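Local coordinates for glycosyl hydrolase, family 38 (Enterococcus faecalis, PDB 5KBP), which is probably an alpha-mannosidase of glycosyl hydrolase family 38, binding carbohydrate and hydrolysing alpha-mannosidic bonds, at residues 96-100 with 101-105; 107-110 with 111-115; 136-139 with 140-144; 350-353 with 354-357. All blocks are in the same frame, centred on the assembly; numbering follows the deposited sequence.

Interactions 1 and 2 lie in series on helix 100-117, centres about 15 Å apart. Interaction 3, on the short helix 136-141, packs against both: M139 CE lies 3.7 Å from N103 CB and equally far from V104 CG2, and M107 CE is 3.6 Å from M140 CE. Interaction 4, much later in the chain, meets interaction 1, where I98 CG2 approaches H351 CG to 3.5 Å. It does not touch 136-144; nearest atoms are about 11 Å apart. Interaction 4 probably lies by the zinc site of the family. All four lie away from the calcium-binding residues F253 and Y256, where no calcium is bound in this model.

Interaction 1: residues 96-100 with 101-105; sequences FLISS and ESNVR
S99 caps the start of helix 100-117: its OG accepts from S102 N at 3.1 Å, with an N-H...O angle of 151°. The torsion chi1 of 65° sets that OG between its own N and carbonyl carbon, turned back over the first helical turn, where S102 OG also lies 2.7 Å from S99 OG. The carbonyl of S99 is taken up by N103. N103 N reaches S99 O at 3.2 Å, and N103 ND2 adds a bent, weak bond to the same oxygen. The carboxamide that makes this bond runs past I98, whose CD1 is 3.3 Å from N103 OD1 and whose CG1 is 3.4 Å from N103 ND2. One turn on, R105 grips E101 side-on, with NE at 3.0 Å and NH1 at 3.2 Å from E101 OE1, which lies nearly in the guanidinium plane.

In the second shell, E318 bonds S99 OG, Q314 bonds both S99 N and S102 OG, and Q93 bonds N103 OD1. R846 pairs with E101 OE1 and E322 with R105 NH2.

The cap is thus tied at both serines to helix 304-332, while the buried E101 carboxylate, facing two arginines, would probably favour its ionised form.

Interaction 2: residues 107-110 with 111-115; sequences MLIG and HLESQ
The body of helix 100-117 provides this contact, with 107-110 and 111-115 forming successive turns joined by the regular i to i+4 pattern. L112 N meets L108 O at 3.0 Å with an almost straight N-H...O angle of 168°, E113 N reaches I109 O at 2.8 Å, and H111 N is bonded to M107 O.

At S114 a side-chain bond is added to the backbone one. The serine OG donates to G110 O at 2.6 Å while S114 N holds the same oxygen at 3.0 Å, the two approaching from opposite faces of the carbonyl plane. A chi1 of -62° makes this possible by keeping OG beside the serine's own N, over the preceding turn.

Apolar atoms line other sides. L108 CD1 and L112 CD1 come within 3.6 Å of each other, the two side chains meeting at a slant. I109 and E113 lie alongside one another and point the same way, with I109 CG2 3.9 Å from E113 CG. The H111 imidazole has Q115 CG on one face, 3.8 Å above the ring plane and displaced toward the rim.

Beyond these turns, I109 packs on W344, K345 and L348 of helix 337-348, and the E113 carboxylate pairs through OE2 with both K116 and K345. The two lysines probably stabilise the charge of this buried carboxylate, and the K345 bridge ties helix 100-117 to helix 337-348, while the S114 hydroxyl has its hydrogen engaged inside its own helix by a backbone oxygen gripped twice.

Interaction 3: residues 136-139 with 140-144; sequences TPQM and MQLAN
T136 and M140 lie alongside one another, one turn apart, on helix 136-141, the helix of a beta-alpha-beta unit between the parallel strands 124-126 and 147-150. The backbone donors are met in order. M140 N bonds T136 O at 2.8 Å, arriving almost along the carbonyl bond. Q141 N takes P137 O at 2.9 Å, and L142 N takes Q138 O at 2.8 Å. At the far end a Schellman motif closes the helix: N144, with positive phi, sends its N to Q141 O at 3.2 Å, and L145 N reaches back to M140 O, which A143 N also meets at 3.0 Å.

The polar ends of T136 and Q138 bond outside these turns. T136 OG1 is bonded to M133 O. The extended chain of Q138, CG anti to the backbone N (chi1 -175°), carries its amide to I892 N through OE1, and to F890 O and Q135 OE1 through NE2. Along its length, CG of Q138 stays 4.0 Å from L142 CD1, the two side chains running the same way.

The methionine tail, bent at chi2 (-51°), folds back along the threonine: T136 CG2 lies 3.8 Å from both CG and CE of M140.

Interaction 4: residues 350-353 with 354-357; sequences NHPH and DSIC
A buried turn at the start of helix 353-356, after helix 337-348, brings N350-H353 against D354-C357. P352 stands at the N-cap position, and its carbonyl does most of the joining: I356 N approaches P352 O at 3.1 Å almost in line with the C=O bond, while S355 N, at 2.7 Å, comes from above the carbonyl plane with a bent N-H...O angle of 132°. C357 N bonds H353 O at 3.0 Å. N350 O, two residues before the cap, lies 3.4 Å from I356 CB.

H353 and D354 lie side by side and point the same way, D354 OD1 being 3.1 Å from H353 CD2, with ring and carboxylate planes 58° apart. The H353 ring reaches there because chi1 of 58° sets CG between its N and carbonyl carbon. D18 OD1 lies near both H353 NE2 and D354 OD2, the latter a pair of like charges. In GH38 relatives histidines and aspartates hold a zinc ion; H353 and D18 probably correspond to two of them, though no metal ligates them in this model. S355 OG is bonded to E20, H351 NE2 to N310, and N350 ND2 to M368 O. C357 is not disulfide-bonded to C359 here.

Interaction 1: residues 96-100 with 101-105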
# COMPACT_ATOMS: atom_id res chain seq x y z
N PHE A 96 14.16 -18.80 -7.22
CA PHE A 96 13.14 -19.76 -7.61
C PHE A 96 11.71 -19.24 -7.47
O PHE A 96 10.81 -19.77 -8.12
CB PHE A 96 13.29 -21.04 -6.78
CG PHE A 96 14.57 -21.79 -7.05
CD1 PHE A 96 14.73 -22.49 -8.24
CD2 PHE A 96 15.59 -21.80 -6.13
CE1 PHE A 96 15.90 -23.19 -8.49
CE2 PHE A 96 16.77 -22.50 -6.38
CZ PHE A 96 16.91 -23.19 -7.56
N LEU A 97 11.49 -18.23 -6.64
CA LEU A 97 10.13 -17.79 -6.33
C LEU A 97 9.60 -16.70 -7.26
O LEU A 97 8.46 -16.26 -7.09
CB LEU A 97 10.04 -17.31 -4.88
CG LEU A 97 10.08 -18.43 -3.84
CD1 LEU A 97 9.92 -17.88 -2.44
CD2 LEU A 97 9.00 -19.46 -4.15
N ILE A 98 10.39 -16.26 -8.24
CA ILE A 98 9.91 -15.33 -9.25
C ILE A 98 10.02 -15.99 -10.61
O ILE A 98 10.78 -16.93 -10.82
CB ILE A 98 10.66 -13.98 -9.23
CG1 ILE A 98 12.09 -14.14 -9.74
CG2 ILE A 98 10.66 -13.40 -7.82
CD1 ILE A 98 12.83 -12.83 -9.87
N SER A 99 9.23 -15.48 -11.56
CA SER A 99 9.13 -16.10 -12.87
C SER A 99 10.46 -16.01 -13.62
O SER A 99 11.37 -15.26 -13.26
CB SER A 99 8.02 -15.45 -13.69
OG SER A 99 8.32 -14.10 -13.99
N SER A 100 10.55 -16.81 -14.69
CA SER A 100 11.75 -16.80 -15.52
C SER A 100 12.00 -15.42 -16.12
O SER A 100 13.13 -14.92 -16.10
CB SER A 100 11.62 -17.85 -16.63
OG SER A 100 11.49 -19.15 -16.08
N GLU A 101 10.95 -14.80 -16.65
CA GLU A 101 11.10 -13.47 -17.24
C GLU A 101 11.43 -12.43 -16.18
O GLU A 101 12.21 -11.51 -16.43
CB GLU A 101 9.83 -13.08 -18.00
CG GLU A 101 9.71 -13.75 -19.35
CD GLU A 101 10.80 -13.31 -20.32
OE1 GLU A 101 11.17 -12.12 -20.29
OE2 GLU A 101 11.28 -14.16 -21.10
N SER A 102 10.84 -12.55 -14.99
CA SER A 102 11.11 -11.58 -13.92
C SER A 102 12.60 -11.55 -13.57
O SER A 102 13.14 -10.49 -13.24
CB SER A 102 10.28 -11.90 -12.69
OG SER A 102 8.90 -11.69 -12.94
N ASN A 103 13.26 -12.71 -13.63
CA ASN A 103 14.71 -12.73 -13.43
C ASN A 103 15.42 -11.97 -14.54
O ASN A 103 16.42 -11.28 -14.28
CB ASN A 103 15.20 -14.18 -13.38
CG ASN A 103 14.86 -14.85 -12.07
OD1 ASN A 103 15.45 -14.55 -11.03
ND2 ASN A 103 13.91 -15.78 -12.11
N VAL A 104 14.93 -12.06 -15.77
CA VAL A 104 15.55 -11.36 -16.89
C VAL A 104 15.24 -9.86 -16.82
O VAL A 104 16.12 -9.03 -17.05
CB VAL A 104 15.09 -11.97 -18.22
CG1 VAL A 104 15.36 -11.02 -19.38
CG2 VAL A 104 15.80 -13.31 -18.45
N ARG A 105 13.99 -9.50 -16.48
CA ARG A 105 13.65 -8.09 -16.35
C ARG A 105 14.46 -7.42 -15.25
O ARG A 105 14.74 -6.22 -15.33
CB ARG A 105 12.16 -7.92 -16.08
CG ARG A 105 11.25 -8.66 -17.05
CD ARG A 105 11.64 -8.40 -18.50
NE ARG A 105 10.89 -9.25 -19.42
CZ ARG A 105 9.72 -8.92 -19.95
NH1 ARG A 105 9.11 -9.76 -20.78
NH2 ARG A 105 9.16 -7.76 -19.66

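Interaction 2: residues 107-110 with 111-115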
# COMPACT_ATOMS: atom_id res chain seq x y z
N MET A 107 17.59 -8.05 -14.65
CA MET A 107 18.87 -7.73 -15.27
C MET A 107 18.71 -6.68 -16.37
O MET A 107 19.57 -5.81 -16.54
CB MET A 107 19.51 -8.99 -15.84
CG MET A 107 19.39 -10.22 -14.94
SD MET A 107 20.17 -11.69 -15.63
CE MET A 107 21.88 -11.35 -15.26
N LEU A 108 17.60 -6.74 -17.11
CA LEU A 108 17.36 -5.78 -18.18
C LEU A 108 17.18 -4.37 -17.62
O LEU A 108 17.78 -3.41 -18.13
CB LEU A 108 16.13 -6.21 -18.99
CG LEU A 108 15.81 -5.54 -20.34
CD1 LEU A 108 14.94 -4.30 -20.16
CD2 LEU A 108 17.09 -5.20 -21.10
N ILE A 109 16.38 -4.23 -16.57
CA ILE A 109 16.18 -2.92 -15.96
C ILE A 109 17.42 -2.50 -15.18
O ILE A 109 17.80 -1.32 -15.19
CB ILE A 109 14.92 -2.93 -15.07
CG1 ILE A 109 13.67 -3.13 -15.93
CG2 ILE A 109 14.81 -1.65 -14.26
CD1 ILE A 109 12.37 -3.08 -15.16
N GLY A 110 18.07 -3.44 -14.51
CA GLY A 110 19.32 -3.12 -13.84
C GLY A 110 20.37 -2.59 -14.79
O GLY A 110 21.12 -1.68 -14.46
N HIS A 111 20.41 -3.15 -16.01
CA HIS A 111 21.36 -2.67 -17.01
C HIS A 111 20.98 -1.27 -17.50
O HIS A 111 21.82 -0.36 -17.50
CB HIS A 111 21.42 -3.64 -18.18
CG HIS A 111 22.24 -3.15 -19.34
ND1 HIS A 111 21.67 -2.65 -20.49
CD2 HIS A 111 23.58 -3.08 -19.52
CE1 HIS A 111 22.63 -2.29 -21.33
NE2 HIS A 111 23.80 -2.54 -20.76
N LEU A 112 19.72 -1.09 -17.90
CA LEU A 112 19.30 0.20 -18.44
C LEU A 112 19.42 1.31 -17.39
O LEU A 112 19.75 2.45 -17.73
CB LEU A 112 17.86 0.11 -18.95
CG LEU A 112 17.60 -0.83 -20.13
CD1 LEU A 112 16.12 -0.87 -20.45
CD2 LEU A 112 18.40 -0.41 -21.35
N GLU A 113 19.16 0.98 -16.12
CA GLU A 113 19.31 1.98 -15.07
C GLU A 113 20.77 2.29 -14.79
O GLU A 113 21.14 3.45 -14.55
CB GLU A 113 18.61 1.51 -13.80
CG GLU A 113 17.09 1.47 -13.90
CD GLU A 113 16.48 2.84 -14.07
OE1 GLU A 113 16.94 3.79 -13.40
OE2 GLU A 113 15.55 2.98 -14.89
N SER A 114 21.63 1.26 -14.81
CA SER A 114 23.05 1.48 -14.57
C SER A 114 23.67 2.36 -15.65
O SER A 114 24.55 3.17 -15.37
CB SER A 114 23.78 0.15 -14.48
OG SER A 114 23.30 -0.63 -13.40
N GLN A 115 23.20 2.22 -16.89
CA GLN A 115 23.71 3.05 -17.98
C GLN A 115 23.30 4.51 -17.82
O GLN A 115 23.98 5.39 -18.37
CB GLN A 115 23.23 2.51 -19.33
CG GLN A 115 23.70 1.09 -19.63
CD GLN A 115 25.21 0.99 -19.71
OE1 GLN A 115 25.89 1.94 -20.10
NE2 GLN A 115 25.74 -0.17 -19.34

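Interaction 3: residues 136-139 with 140-144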
# COMPACT_ATOMS: atom_id res chain seq x y z
N THR A 136 21.77 -20.16 -14.03
CA THR A 136 22.49 -18.92 -13.73
C THR A 136 23.63 -18.65 -14.70
O THR A 136 23.74 -17.50 -15.18
CB THR A 136 23.00 -18.95 -12.29
OG1 THR A 136 21.91 -19.22 -11.40
CG2 THR A 136 23.61 -17.61 -11.92
N PRO A 137 24.51 -19.61 -15.04
CA PRO A 137 25.61 -19.27 -15.97
C PRO A 137 25.14 -18.76 -17.32
O PRO A 137 25.69 -17.78 -17.83
CB PRO A 137 26.37 -20.60 -16.10
CG PRO A 137 26.05 -21.34 -14.86
CD PRO A 137 24.63 -20.99 -14.54
N GLN A 138 24.13 -19.40 -17.92
CA GLN A 138 23.64 -18.94 -19.21
C GLN A 138 22.97 -17.57 -19.09
O GLN A 138 23.14 -16.72 -19.97
CB GLN A 138 22.67 -19.95 -19.82
CG GLN A 138 22.22 -19.59 -21.22
CD GLN A 138 21.18 -20.54 -21.77
OE1 GLN A 138 20.93 -20.57 -22.98
NE2 GLN A 138 20.57 -21.33 -20.90
N MET A 139 22.22 -17.35 -18.01
CA MET A 139 21.55 -16.06 -17.84
C MET A 139 22.55 -14.95 -17.55
O MET A 139 22.36 -13.81 -17.99
CB MET A 139 20.51 -16.16 -16.73
CG MET A 139 19.37 -17.13 -17.03
SD MET A 139 18.06 -17.09 -15.80
CE MET A 139 17.51 -15.39 -15.94
N MET A 140 23.62 -15.25 -16.81
CA MET A 140 24.68 -14.27 -16.62
C MET A 140 25.36 -13.94 -17.94
O MET A 140 25.58 -12.77 -18.27
CB MET A 140 25.71 -14.78 -15.60
CG MET A 140 25.19 -14.95 -14.19
SD MET A 140 24.36 -13.49 -13.55
CE MET A 140 22.73 -14.16 -13.24
N GLN A 141 25.70 -14.98 -18.71
CA GLN A 141 26.37 -14.76 -19.99
C GLN A 141 25.48 -14.02 -20.97
O GLN A 141 25.95 -13.18 -21.74
CB GLN A 141 26.81 -16.11 -20.58
CG GLN A 141 28.20 -16.09 -21.18
CD GLN A 141 29.29 -15.83 -20.15
OE1 GLN A 141 29.66 -14.69 -19.89
NE2 GLN A 141 29.80 -16.90 -19.56
N LEU A 142 24.18 -14.31 -20.96
CA LEU A 142 23.23 -13.61 -21.81
C LEU A 142 22.95 -12.19 -21.35
O LEU A 142 22.14 -11.50 -21.98
CB LEU A 142 21.91 -14.39 -21.90
CG LEU A 142 21.90 -15.65 -22.76
CD1 LEU A 142 20.52 -16.29 -22.75
CD2 LEU A 142 22.33 -15.34 -24.18
N ALA A 143 23.58 -11.74 -20.27
CA ALA A 143 23.47 -10.35 -19.83
C ALA A 143 24.83 -9.67 -19.73
O ALA A 143 24.96 -8.66 -19.03
CB ALA A 143 22.73 -10.27 -18.49
N ASN A 144 25.84 -10.22 -20.41
CA ASN A 144 27.20 -9.67 -20.41
C ASN A 144 27.80 -9.69 -19.01
O ASN A 144 28.55 -8.79 -18.62
CB ASN A 144 27.23 -8.26 -21.01
CG ASN A 144 26.63 -8.21 -22.40
OD1 ASN A 144 26.70 -9.18 -23.15
ND2 ASN A 144 26.04 -7.07 -22.75

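Interaction 4: residues 350-353 with 354-357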
# COMPACT_ATOMS: atom_id res chain seq x y z
N ASN A 350 8.39 -6.11 -5.08
CA ASN A 350 7.93 -7.24 -4.28
C ASN A 350 8.83 -8.46 -4.42
O ASN A 350 8.55 -9.49 -3.80
CB ASN A 350 6.49 -7.62 -4.67
CG ASN A 350 5.46 -6.69 -4.06
OD1 ASN A 350 5.76 -5.93 -3.15
ND2 ASN A 350 4.24 -6.77 -4.56
N HIS A 351 9.89 -8.36 -5.21
CA HIS A 351 10.77 -9.49 -5.49
C HIS A 351 12.07 -9.57 -4.68
O HIS A 351 12.80 -10.55 -4.86
CB HIS A 351 11.10 -9.52 -6.98
CG HIS A 351 9.96 -9.96 -7.84
ND1 HIS A 351 10.01 -9.94 -9.22
CD2 HIS A 351 8.74 -10.46 -7.52
CE1 HIS A 351 8.87 -10.39 -9.70
NE2 HIS A 351 8.08 -10.71 -8.69
N PRO A 352 12.43 -8.60 -3.82
CA PRO A 352 13.54 -8.88 -2.89
C PRO A 352 13.24 -10.12 -2.06
O PRO A 352 12.09 -10.37 -1.69
CB PRO A 352 13.60 -7.61 -2.03
CG PRO A 352 13.15 -6.55 -2.94
CD PRO A 352 12.06 -7.17 -3.78
N HIS A 353 14.29 -10.90 -1.78
CA HIS A 353 14.09 -12.24 -1.25
C HIS A 353 13.29 -12.23 0.04
O HIS A 353 12.39 -13.05 0.23
CB HIS A 353 15.43 -12.95 -1.06
CG HIS A 353 16.38 -12.24 -0.15
ND1 HIS A 353 17.12 -11.15 -0.55
CD2 HIS A 353 16.72 -12.48 1.14
CE1 HIS A 353 17.87 -10.74 0.46
NE2 HIS A 353 17.64 -11.53 1.50
N ASP A 354 13.56 -11.27 0.94
CA ASP A 354 12.78 -11.19 2.17
C ASP A 354 11.33 -10.81 1.91
O ASP A 354 10.47 -11.12 2.74
CB ASP A 354 13.42 -10.19 3.13
CG ASP A 354 14.72 -10.71 3.72
OD1 ASP A 354 14.94 -11.94 3.68
OD2 ASP A 354 15.51 -9.89 4.23
N SER A 355 11.03 -10.17 0.78
CA SER A 355 9.65 -9.82 0.46
C SER A 355 8.88 -11.02 -0.06
O SER A 355 7.89 -11.45 0.54
CB SER A 355 9.63 -8.67 -0.56
OG SER A 355 10.18 -7.49 -0.02
N ILE A 356 9.33 -11.59 -1.18
CA ILE A 356 8.56 -12.62 -1.86
C ILE A 356 8.58 -13.94 -1.09
O ILE A 356 7.63 -14.73 -1.18
CB ILE A 356 9.06 -12.80 -3.31
CG1 ILE A 356 8.14 -13.74 -4.09
CG2 ILE A 356 10.50 -13.29 -3.32
CD1 ILE A 356 6.72 -13.24 -4.21
N CYS A 357 9.63 -14.19 -0.31
CA CYS A 357 9.67 -15.41 0.49
C CYS A 357 8.64 -15.39 1.62
O CYS A 357 8.36 -16.44 2.21
CB CYS A 357 11.06 -15.64 1.08
SG CYS A 357 12.32 -16.13 -0.12